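Local coordinates for protein monoglyceride lipase (Saccharomyces cerevisiae, PDB 4ZWN) that hydrolyses monoacylglycerols to free fatty acids and glycerol, with a strong preference for monounsaturated substrates, and also takes part in the breakdown of fatty acid ethyl esters, at residues Arg301-Ile304 against Phe305-Thr309; Arg234-His237 against Asp238-Gln241; Ile76-Arg79 against Leu80-His83; Thr211-Lys214 against Ala215-Ala218. The protein carries 2 engineered substitutions. All coordinates share one frame; numbering follows the deposited sequence.

Interaction 1 of 4, residues Arg301-Ile304 against Phe305-Thr309; sequences RHSI and FSLET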
loop_
_atom_site.group_PDB
_atom_site.type_symbol
_atom_site.label_atom_id
_atom_site.label_comp_id
_atom_site.label_asym_id
_atom_site.label_seq_id
_atom_site.Cartn_x
_atom_site.Cartn_y
_atom_site.Cartn_z
ATOM N N ARG A 301 3.593 11.249 -10.027
ATOM C CA ARG A 301 4.710 11.078 -9.159
ATOM C C ARG A 301 4.413 9.930 -8.245
ATOM O O ARG A 301 3.704 9.043 -8.606
ATOM C CB ARG A 301 4.954 12.350 -8.380
ATOM C CG ARG A 301 5.555 13.427 -9.235
ATOM C CD ARG A 301 6.061 14.610 -8.471
ATOM N NE ARG A 301 6.526 15.641 -9.381
ATOM C CZ ARG A 301 6.860 16.883 -9.052
ATOM N NH1 ARG A 301 6.794 17.318 -7.827
ATOM N NH2 ARG A 301 7.244 17.706 -9.980
ATOM N N HIS A 302 4.972 9.932 -7.063
ATOM C CA HIS A 302 4.767 8.815 -6.144
ATOM C C HIS A 302 3.409 8.392 -5.579
ATOM O O HIS A 302 2.968 7.267 -5.807
ATOM C CB HIS A 302 5.692 9.043 -4.949
ATOM C CG HIS A 302 5.887 7.826 -4.097
ATOM N ND1 HIS A 302 6.240 6.603 -4.622
ATOM C CD2 HIS A 302 5.781 7.649 -2.762
ATOM C CE1 HIS A 302 6.343 5.719 -3.643
ATOM N NE2 HIS A 302 6.068 6.331 -2.502
ATOM N N SER A 303 2.754 9.283 -4.841
ATOM C CA SER A 303 1.496 8.947 -4.169
ATOM C C SER A 303 0.319 9.247 -5.094
ATOM O O SER A 303 -0.414 10.213 -4.882
ATOM C CB SER A 303 1.328 9.720 -2.857
ATOM O OG SER A 303 2.334 9.369 -1.924
ATOM N N ILE A 304 0.130 8.405 -6.105
ATOM C CA ILE A 304 -0.866 8.656 -7.145
ATOM C C ILE A 304 -2.301 8.384 -6.694
ATOM O O ILE A 304 -3.249 8.920 -7.265
ATOM C CB ILE A 304 -0.576 7.811 -8.400
ATOM C CG1 ILE A 304 -0.531 6.322 -8.047
ATOM C CG2 ILE A 304 0.730 8.248 -9.043
ATOM C CD1 ILE A 304 -0.284 5.413 -9.238
ATOM N N PHE A 305 -2.457 7.555 -5.668
ATOM C CA PHE A 305 -3.780 7.161 -5.195
ATOM C C PHE A 305 -4.262 7.978 -4.005
ATOM O O PHE A 305 -5.366 7.757 -3.508
ATOM C CB PHE A 305 -3.789 5.681 -4.803
ATOM C CG PHE A 305 -4.087 4.749 -5.937
ATOM C CD1 PHE A 305 -5.384 4.588 -6.391
ATOM C CD2 PHE A 305 -3.075 4.012 -6.530
ATOM C CE1 PHE A 305 -5.666 3.724 -7.431
ATOM C CE2 PHE A 305 -3.351 3.144 -7.566
ATOM C CZ PHE A 305 -4.652 2.999 -8.014
ATOM N N SER A 306 -3.442 8.910 -3.531
ATOM C CA SER A 306 -3.765 9.584 -2.280
ATOM C C SER A 306 -3.472 11.081 -2.278
ATOM O O SER A 306 -4.317 11.876 -1.863
ATOM C CB SER A 306 -3.011 8.919 -1.128
ATOM O OG SER A 306 -1.610 9.004 -1.322
ATOM N N LEU A 307 -2.286 11.466 -2.737
ATOM C CA LEU A 307 -1.827 12.838 -2.541
ATOM C C LEU A 307 -1.574 13.613 -3.835
ATOM O O LEU A 307 -1.138 14.760 -3.797
ATOM C CB LEU A 307 -0.557 12.828 -1.684
ATOM C CG LEU A 307 -0.743 12.177 -0.308
ATOM C CD1 LEU A 307 0.577 12.061 0.438
ATOM C CD2 LEU A 307 -1.773 12.945 0.521
ATOM N N GLU A 308 -1.859 13.001 -4.978
ATOM C CA GLU A 308 -1.629 13.670 -6.256
ATOM C C GLU A 308 -2.788 14.577 -6.662
ATOM O O GLU A 308 -3.781 14.697 -5.945
ATOM C CB GLU A 308 -1.365 12.644 -7.360
ATOM C CG GLU A 308 0.111 12.364 -7.605
ATOM C CD GLU A 308 0.844 13.549 -8.219
ATOM O OE1 GLU A 308 0.178 14.513 -8.652
ATOM O OE2 GLU A 308 2.091 13.514 -8.275
ATOM N N THR A 309 -2.648 15.217 -7.819
ATOM C CA THR A 309 -3.659 16.139 -8.322
ATOM C C THR A 309 -4.944 15.410 -8.677
ATOM O O THR A 309 -4.943 14.193 -8.876
ATOM C CB THR A 309 -3.167 16.904 -9.568
ATOM O OG1 THR A 309 -2.987 15.988 -10.657
ATOM C CG2 THR A 309 -1.859 17.615 -9.283
#
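E308 folds back toward R301 and lays one carboxylate oxygen against it. Its OE2 lies 3.1 Å from R301 CB, beside the root of the arginine chain. R301 N gives the same oxygen a weak, bent hydrogen bond. The arginine chain runs on extended and crosses the glutamate at about a right angle. The charged ends are apart, R301 NE 5.0 Å from E308 OE2. The bend in the E308 chain at chi2 (-69°) brings the carboxylate back. Its other oxygen, OE1, accepts from T309 N at 3.0 Å on the anti side and is also bonded to the hydroxyl of S212. Cutting E308 back to an alanine is likely to leave R301 N, T309 N and the S212 hydroxyl without their carboxylate partner and to open a gap beside I304 CA. These residues belong to the loop between strand 292-297 and helix 310-326 of the alpha/beta-hydrolase fold. The loop carries H302, the charge-relay histidine inferred for this lipase, which is bonded to D272. S303 sits at the centre of an inverse gamma turn. Its carbonyl O takes L307 N at 3.1 Å. S303 CB also touches S306 OG at 3.4 Å and L307 CB at 3.8 Å. I304 and F305 lie side by side and point the same way, with I304 CG1 3.8 Å from F305 CD2. The F305 ring meets W141 edge-to-face. I304 and F305 both reach V316 on helix 310-326.

Interaction 2 of 4, residues Arg234-His237 against Asp238-Gln241; sequences RQIH and DFMQ
D238 OD1 takes two donors from the preceding turn of the helix. R234 NH1 reaches it at 2.8 Å as a salt bridge, on the syn side of the carboxylate. The oxygen lies in the guanidinium plane, while the two planar groups are turned 48° apart. The ring of H237 gives the second bond. Its ND1 meets D238 OD1 at 3.1 Å with an almost straight N-H line (171°), and the oxygen lies in the ring plane at its edge. The bends of the R234 chain at chi2 and chi3 turn its guanidinium toward D238. The other carboxylate oxygen, OD2, is held by E113 N from the start of helix 113-134. Another side of the helix is apolar. F239 CG sits between the backbone N and the carbonyl carbon (chi1 60°), which brings the ring back over the helix. One ring face receives I236 CA in a CH-pi contact, 3.7 Å from the centroid. I236 CG2 also packs on M240 CG at 4.0 Å. Further out, I236, H237 and M240 rest on P190 of helix 185-191, and F239 touches L172. Regular bonds from F239 N, M240 N and Q241 N set the spacing along helix 233-248. Two donors on one buried carboxylate oxygen imply a well-fixed aspartate, probably kept charged by the arginine. The ND1 bond fixes the tilt of the histidine ring.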
loop_
_atom_site.group_PDB
_atom_site.type_symbol
_atom_site.label_atom_id
_atom_site.label_comp_id
_atom_site.label_asym_id
_atom_site.label_seq_id
_atom_site.Cartn_x
_atom_site.Cartn_y
_atom_site.Cartn_z
ATOM N N ARG A 234 15.709 -2.283 11.655
ATOM C CA ARG A 234 15.163 -3.610 11.394
ATOM C C ARG A 234 13.979 -3.506 10.441
ATOM O O ARG A 234 13.896 -4.251 9.466
ATOM C CB ARG A 234 14.758 -4.298 12.705
ATOM C CG ARG A 234 14.138 -5.694 12.562
ATOM C CD ARG A 234 14.782 -6.540 11.462
ATOM N NE ARG A 234 16.195 -6.831 11.686
ATOM C CZ ARG A 234 17.014 -7.285 10.741
ATOM N NH1 ARG A 234 16.560 -7.489 9.510
ATOM N NH2 ARG A 234 18.286 -7.529 11.020
ATOM N N GLN A 235 13.077 -2.572 10.721
ATOM C CA GLN A 235 11.925 -2.332 9.861
ATOM C C GLN A 235 12.361 -1.955 8.450
ATOM O O GLN A 235 11.904 -2.545 7.467
ATOM C CB GLN A 235 11.039 -1.228 10.440
ATOM C CG GLN A 235 9.882 -0.837 9.534
ATOM C CD GLN A 235 9.217 0.463 9.952
ATOM O OE1 GLN A 235 9.877 1.388 10.414
ATOM N NE2 GLN A 235 7.901 0.536 9.787
ATOM N N ILE A 236 13.252 -0.971 8.365
ATOM C CA ILE A 236 13.714 -0.453 7.084
ATOM C C ILE A 236 14.424 -1.524 6.251
ATOM O O ILE A 236 14.139 -1.681 5.063
ATOM C CB ILE A 236 14.648 0.753 7.288
ATOM C CG1 ILE A 236 13.885 1.885 7.978
ATOM C CG2 ILE A 236 15.209 1.230 5.959
ATOM C CD1 ILE A 236 14.758 3.023 8.436
ATOM N N HIS A 237 15.332 -2.261 6.879
ATOM C CA HIS A 237 16.039 -3.347 6.207
ATOM C C HIS A 237 15.071 -4.356 5.609
ATOM O O HIS A 237 15.254 -4.823 4.485
ATOM C CB HIS A 237 16.977 -4.058 7.182
ATOM C CG HIS A 237 17.613 -5.296 6.624
ATOM N ND1 HIS A 237 16.980 -6.522 6.619
ATOM C CD2 HIS A 237 18.830 -5.500 6.067
ATOM C CE1 HIS A 237 17.777 -7.424 6.075
ATOM N NE2 HIS A 237 18.907 -6.829 5.733
ATOM N N ASP A 238 14.039 -4.683 6.374
ATOM C CA ASP A 238 13.137 -5.755 6.000
ATOM C C ASP A 238 12.273 -5.417 4.791
ATOM O O ASP A 238 12.032 -6.284 3.950
ATOM C CB ASP A 238 12.268 -6.141 7.194
ATOM C CG ASP A 238 13.017 -6.999 8.191
ATOM O OD1 ASP A 238 14.245 -7.152 8.020
ATOM O OD2 ASP A 238 12.393 -7.520 9.140
ATOM N N PHE A 239 11.813 -4.174 4.671
ATOM C CA PHE A 239 11.029 -3.853 3.484
ATOM C C PHE A 239 11.937 -3.441 2.324
ATOM O O PHE A 239 11.522 -3.480 1.169
ATOM C CB PHE A 239 9.946 -2.786 3.768
ATOM C CG PHE A 239 10.456 -1.447 4.254
ATOM C CD1 PHE A 239 11.245 -0.640 3.454
ATOM C CD2 PHE A 239 10.052 -0.955 5.482
ATOM C CE1 PHE A 239 11.673 0.596 3.891
ATOM C CE2 PHE A 239 10.469 0.286 5.924
ATOM C CZ PHE A 239 11.282 1.062 5.128
ATOM N N MET A 240 13.178 -3.067 2.624
ATOM C CA MET A 240 14.142 -2.803 1.560
ATOM C C MET A 240 14.527 -4.119 0.902
ATOM O O MET A 240 14.566 -4.223 -0.325
ATOM C CB MET A 240 15.385 -2.089 2.097
ATOM C CG MET A 240 15.176 -0.613 2.401
ATOM S SD MET A 240 15.001 0.393 0.922
ATOM C CE MET A 240 16.605 0.141 0.164
ATOM N N GLN A 241 14.798 -5.124 1.730
ATOM C CA GLN A 241 15.170 -6.449 1.246
ATOM C C GLN A 241 13.990 -7.116 0.558
ATOM O O GLN A 241 14.150 -7.818 -0.442
ATOM C CB GLN A 241 15.671 -7.320 2.398
ATOM C CG GLN A 241 16.050 -8.732 1.989
ATOM C CD GLN A 241 16.617 -9.535 3.142
ATOM O OE1 GLN A 241 15.932 -9.790 4.134
ATOM N NE2 GLN A 241 17.879 -9.929 3.021
#

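Interaction 3 of 4, residues Ile76-Arg79 against Leu80-His83; sequences IQFR and LMDH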
loop_
_atom_site.group_PDB
_atom_site.type_symbol
_atom_site.label_atom_id
_atom_site.label_comp_id
_atom_site.label_asym_id
_atom_site.label_seq_id
_atom_site.Cartn_x
_atom_site.Cartn_y
_atom_site.Cartn_z
ATOM N N ILE A 76 -4.757 8.908 4.975
ATOM C CA ILE A 76 -4.115 8.997 3.667
ATOM C C ILE A 76 -4.925 8.236 2.616
ATOM O O ILE A 76 -4.989 8.637 1.454
ATOM C CB ILE A 76 -2.669 8.458 3.710
ATOM C CG1 ILE A 76 -1.867 9.178 4.796
ATOM C CG2 ILE A 76 -1.983 8.622 2.359
ATOM C CD1 ILE A 76 -1.751 10.677 4.585
ATOM N N GLN A 77 -5.569 7.152 3.032
ATOM C CA GLN A 77 -6.351 6.351 2.099
ATOM C C GLN A 77 -7.826 6.753 2.061
ATOM O O GLN A 77 -8.637 6.068 1.438
ATOM C CB GLN A 77 -6.220 4.866 2.436
ATOM C CG GLN A 77 -5.204 4.137 1.573
ATOM C CD GLN A 77 -3.825 4.760 1.648
ATOM O OE1 GLN A 77 -3.395 5.467 0.735
ATOM N NE2 GLN A 77 -3.118 4.495 2.739
ATOM N N PHE A 78 -8.167 7.864 2.713
ATOM C CA PHE A 78 -9.541 8.369 2.693
ATOM C C PHE A 78 -10.027 8.628 1.272
ATOM O O PHE A 78 -11.127 8.224 0.900
ATOM C CB PHE A 78 -9.670 9.659 3.507
ATOM C CG PHE A 78 -9.819 9.440 4.987
ATOM C CD1 PHE A 78 -9.724 8.167 5.529
ATOM C CD2 PHE A 78 -10.067 10.507 5.834
ATOM C CE1 PHE A 78 -9.862 7.965 6.894
ATOM C CE2 PHE A 78 -10.209 10.311 7.194
ATOM C CZ PHE A 78 -10.105 9.038 7.724
ATOM N N ARG A 79 -9.197 9.313 0.493
ATOM C CA ARG A 79 -9.527 9.679 -0.878
ATOM C C ARG A 79 -9.874 8.443 -1.706
ATOM O O ARG A 79 -10.832 8.449 -2.479
ATOM C CB ARG A 79 -8.357 10.442 -1.504
ATOM C CG ARG A 79 -8.675 11.254 -2.747
ATOM C CD ARG A 79 -7.406 11.956 -3.229
ATOM N NE ARG A 79 -7.622 12.824 -4.384
ATOM C CZ ARG A 79 -6.656 13.513 -4.987
ATOM N NH1 ARG A 79 -5.407 13.433 -4.545
ATOM N NH2 ARG A 79 -6.935 14.280 -6.032
ATOM N N LEU A 80 -9.104 7.376 -1.523
ATOM C CA LEU A 80 -9.320 6.141 -2.271
ATOM C C LEU A 80 -10.577 5.408 -1.810
ATOM O O LEU A 80 -11.398 4.992 -2.626
ATOM C CB LEU A 80 -8.107 5.222 -2.138
ATOM C CG LEU A 80 -8.228 3.857 -2.810
ATOM C CD1 LEU A 80 -8.491 4.014 -4.306
ATOM C CD2 LEU A 80 -6.973 3.037 -2.557
ATOM N N MET A 81 -10.714 5.251 -0.497
ATOM C CA MET A 81 -11.854 4.548 0.082
ATOM C C MET A 81 -13.173 5.264 -0.201
ATOM O O MET A 81 -14.209 4.621 -0.383
ATOM C CB MET A 81 -11.659 4.381 1.590
ATOM C CG MET A 81 -10.485 3.489 1.951
ATOM S SD MET A 81 -10.327 3.115 3.708
ATOM C CE MET A 81 -9.784 4.698 4.347
ATOM N N ASP A 82 -13.131 6.592 -0.239
ATOM C CA ASP A 82 -14.318 7.386 -0.532
ATOM C C ASP A 82 -14.819 7.115 -1.950
ATOM O O ASP A 82 -16.008 6.880 -2.161
ATOM C CB ASP A 82 -14.029 8.877 -0.346
ATOM C CG ASP A 82 -15.296 9.719 -0.302
ATOM O OD1 ASP A 82 -16.303 9.253 0.276
ATOM O OD2 ASP A 82 -15.286 10.847 -0.843
ATOM N N HIS A 83 -13.906 7.140 -2.918
ATOM C CA HIS A 83 -14.265 6.886 -4.313
ATOM C C HIS A 83 -14.692 5.437 -4.532
ATOM O O HIS A 83 -15.602 5.168 -5.313
ATOM C CB HIS A 83 -13.101 7.231 -5.247
ATOM C CG HIS A 83 -12.935 8.698 -5.496
ATOM N ND1 HIS A 83 -12.488 9.574 -4.529
ATOM C CD2 HIS A 83 -13.154 9.445 -6.605
ATOM C CE1 HIS A 83 -12.438 10.794 -5.031
ATOM N NE2 HIS A 83 -12.837 10.744 -6.288
HETATM O O HOH W 1 -6.376 7.867 -0.739
#
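M81 CE meets the ring of F78 at its edge, in the ring plane, 3.7 Å from F78 CD1. The same methyl packs on Q77 CB at 4.0 Å. The bend of the M81 chain at its last torsion (chi3 -72°) turns it back to this place. Elsewhere, F78 touches M49 and M81 touches W51, both on strand 44-51, while L80 packs on L66 of strand 62-67.

Among the hydrogen bonds, M81 N binds Q77 O at 3.0 Å and D82 N binds F78 O at 2.8 Å. These open helix 78-86, the helix of a beta-alpha-beta unit, with Q77 at the N-cap position. R79 O is shared. H83 ND1 donates to it at 2.9 Å, the oxygen lying 23° out of the ring plane, and H83 N adds a weak bond. A water joins the first turn: it donates to I76 O and accepts from L80 N at 2.9 Å.

The charged groups find partners outside these segments. R79 runs extended to a salt bridge with D310 and a bond to E308 O, and D82 binds the hydroxyls of Y27 and T31. Donation from H83 ND1 implies a proton on that nitrogen and limits how the ring can turn.

Interaction 4 of 4, residues Thr211-Lys214 against Ala215-Ala218; sequences TSDK and AYRA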
loop_
_atom_site.group_PDB
_atom_site.type_symbol
_atom_site.label_atom_id
_atom_site.label_comp_id
_atom_site.label_asym_id
_atom_site.label_seq_id
_atom_site.Cartn_x
_atom_site.Cartn_y
_atom_site.Cartn_z
ATOM N N THR A 211 4.431 14.055 -4.193
ATOM C CA THR A 211 3.345 14.553 -5.034
ATOM C C THR A 211 3.700 15.844 -5.768
ATOM O O THR A 211 4.590 16.587 -5.350
ATOM C CB THR A 211 2.072 14.804 -4.211
ATOM O OG1 THR A 211 1.034 15.283 -5.074
ATOM C CG2 THR A 211 2.336 15.837 -3.128
ATOM N N SER A 212 2.988 16.103 -6.860
ATOM C CA SER A 212 3.176 17.326 -7.628
ATOM C C SER A 212 2.213 18.423 -7.177
ATOM O O SER A 212 2.413 19.597 -7.491
ATOM C CB SER A 212 2.992 17.056 -9.122
ATOM O OG SER A 212 1.651 16.702 -9.414
ATOM N N ASP A 213 1.170 18.037 -6.445
ATOM C CA ASP A 213 0.177 18.995 -5.960
ATOM C C ASP A 213 0.622 19.644 -4.654
ATOM O O ASP A 213 0.837 18.961 -3.652
ATOM C CB ASP A 213 -1.183 18.319 -5.771
ATOM C CG ASP A 213 -2.305 19.319 -5.550
ATOM O OD1 ASP A 213 -2.151 20.489 -5.960
ATOM O OD2 ASP A 213 -3.344 18.939 -4.974
ATOM N N LYS A 214 0.745 20.968 -4.667
ATOM C CA LYS A 214 1.250 21.700 -3.511
ATOM C C LYS A 214 0.209 21.794 -2.403
ATOM O O LYS A 214 0.542 22.055 -1.249
ATOM C CB LYS A 214 1.702 23.101 -3.925
ATOM C CG LYS A 214 2.559 23.112 -5.177
ATOM C CD LYS A 214 3.320 24.417 -5.321
ATOM C CE LYS A 214 4.819 24.180 -5.234
ATOM N NZ LYS A 214 5.591 25.453 -5.269
ATOM N N ALA A 215 -1.052 21.577 -2.760
ATOM C CA ALA A 215 -2.125 21.567 -1.776
ATOM C C ALA A 215 -1.945 20.400 -0.808
ATOM O O ALA A 215 -1.989 20.583 0.408
ATOM C CB ALA A 215 -3.477 21.491 -2.464
ATOM N N TYR A 216 -1.735 19.203 -1.352
ATOM C CA TYR A 216 -1.497 18.022 -0.528
ATOM C C TYR A 216 -0.113 18.063 0.111
ATOM O O TYR A 216 0.105 17.486 1.176
ATOM C CB TYR A 216 -1.648 16.742 -1.347
ATOM C CG TYR A 216 -3.077 16.381 -1.681
ATOM C CD1 TYR A 216 -3.882 15.726 -0.758
ATOM C CD2 TYR A 216 -3.615 16.682 -2.923
ATOM C CE1 TYR A 216 -5.188 15.391 -1.062
ATOM C CE2 TYR A 216 -4.916 16.352 -3.234
ATOM C CZ TYR A 216 -5.699 15.707 -2.301
ATOM O OH TYR A 216 -6.998 15.378 -2.609
ATOM N N ARG A 217 0.824 18.732 -0.554
ATOM C CA ARG A 217 2.155 18.933 0.005
ATOM C C ARG A 217 2.082 19.696 1.325
ATOM O O ARG A 217 2.696 19.303 2.318
ATOM C CB ARG A 217 3.044 19.687 -0.982
ATOM C CG ARG A 217 4.064 18.828 -1.699
ATOM C CD ARG A 217 4.977 19.688 -2.558
ATOM N NE ARG A 217 4.847 19.375 -3.977
ATOM C CZ ARG A 217 5.411 20.080 -4.951
ATOM N NH1 ARG A 217 6.143 21.147 -4.662
ATOM N NH2 ARG A 217 5.241 19.719 -6.215
ATOM N N ALA A 218 1.321 20.788 1.323
ATOM C CA ALA A 218 1.177 21.630 2.505
ATOM C C ALA A 218 0.532 20.864 3.651
ATOM O O ALA A 218 0.950 20.983 4.803
ATOM C CB ALA A 218 0.366 22.870 2.172
#
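The guanidinium of R217 has K214 CG over one face, 4.1 Å above its plane and over its centre. At its edge lies T211 O. R217 NE gives that oxygen a hydrogen bond of 3.1 Å, from 39° above the carbonyl plane, and R217 NH2 adds a weak one. A second flat group, the Y216 ring, meets D213 OD2 at its edge, 3.1 Å from CD2. The carboxylate is turned 66° from the ring. R217 gets back to the loop by a bend at chi3 (-117°), and its CG packs on T211 CG2 at 3.7 Å. This is the entry to helix 214-222, with D213 at the N-cap position. Just before it T211 OG1 accepts from D213 N, an ST turn, and also bonds L307 O. The helix bonds begin with R217 N to D213 O at 3.1 Å and A218 N to K214 O at 3.0 Å. With a leucine in place of R217, T211 O would probably lose its two donors from the helix, and nothing flat would lie beneath the K214 chain. K214 NZ and R217 NH1 are like charges 4.4 Å apart, and R217 NH2 also lies close to NH1 of R301.

How the interactions relate
Interactions 1 and 3 are buried, while interactions 2 and 4 are partly buried. Interaction 1 touches both 3 and 4. Interactions 1 and 3 both pack on helix 310-326, and the loops of interactions 1 and 4 are bonded together. Interactions 3 and 4 also meet, where the R79 guanidinium packs on the Y216 hydroxyl. Interaction 2 stands apart, its nearest atoms about 10 Å from interaction 1. In interaction 4 an arginine side chain binds a backbone carbonyl. In interaction 2 an arginine and a histidine share a carboxylate. Interaction 1 turns on a folded-back glutamate, and interaction 3 on methionine-ring packing and a ring N bonded to a carbonyl. Interaction 1 alone contains a residue of the inferred triad.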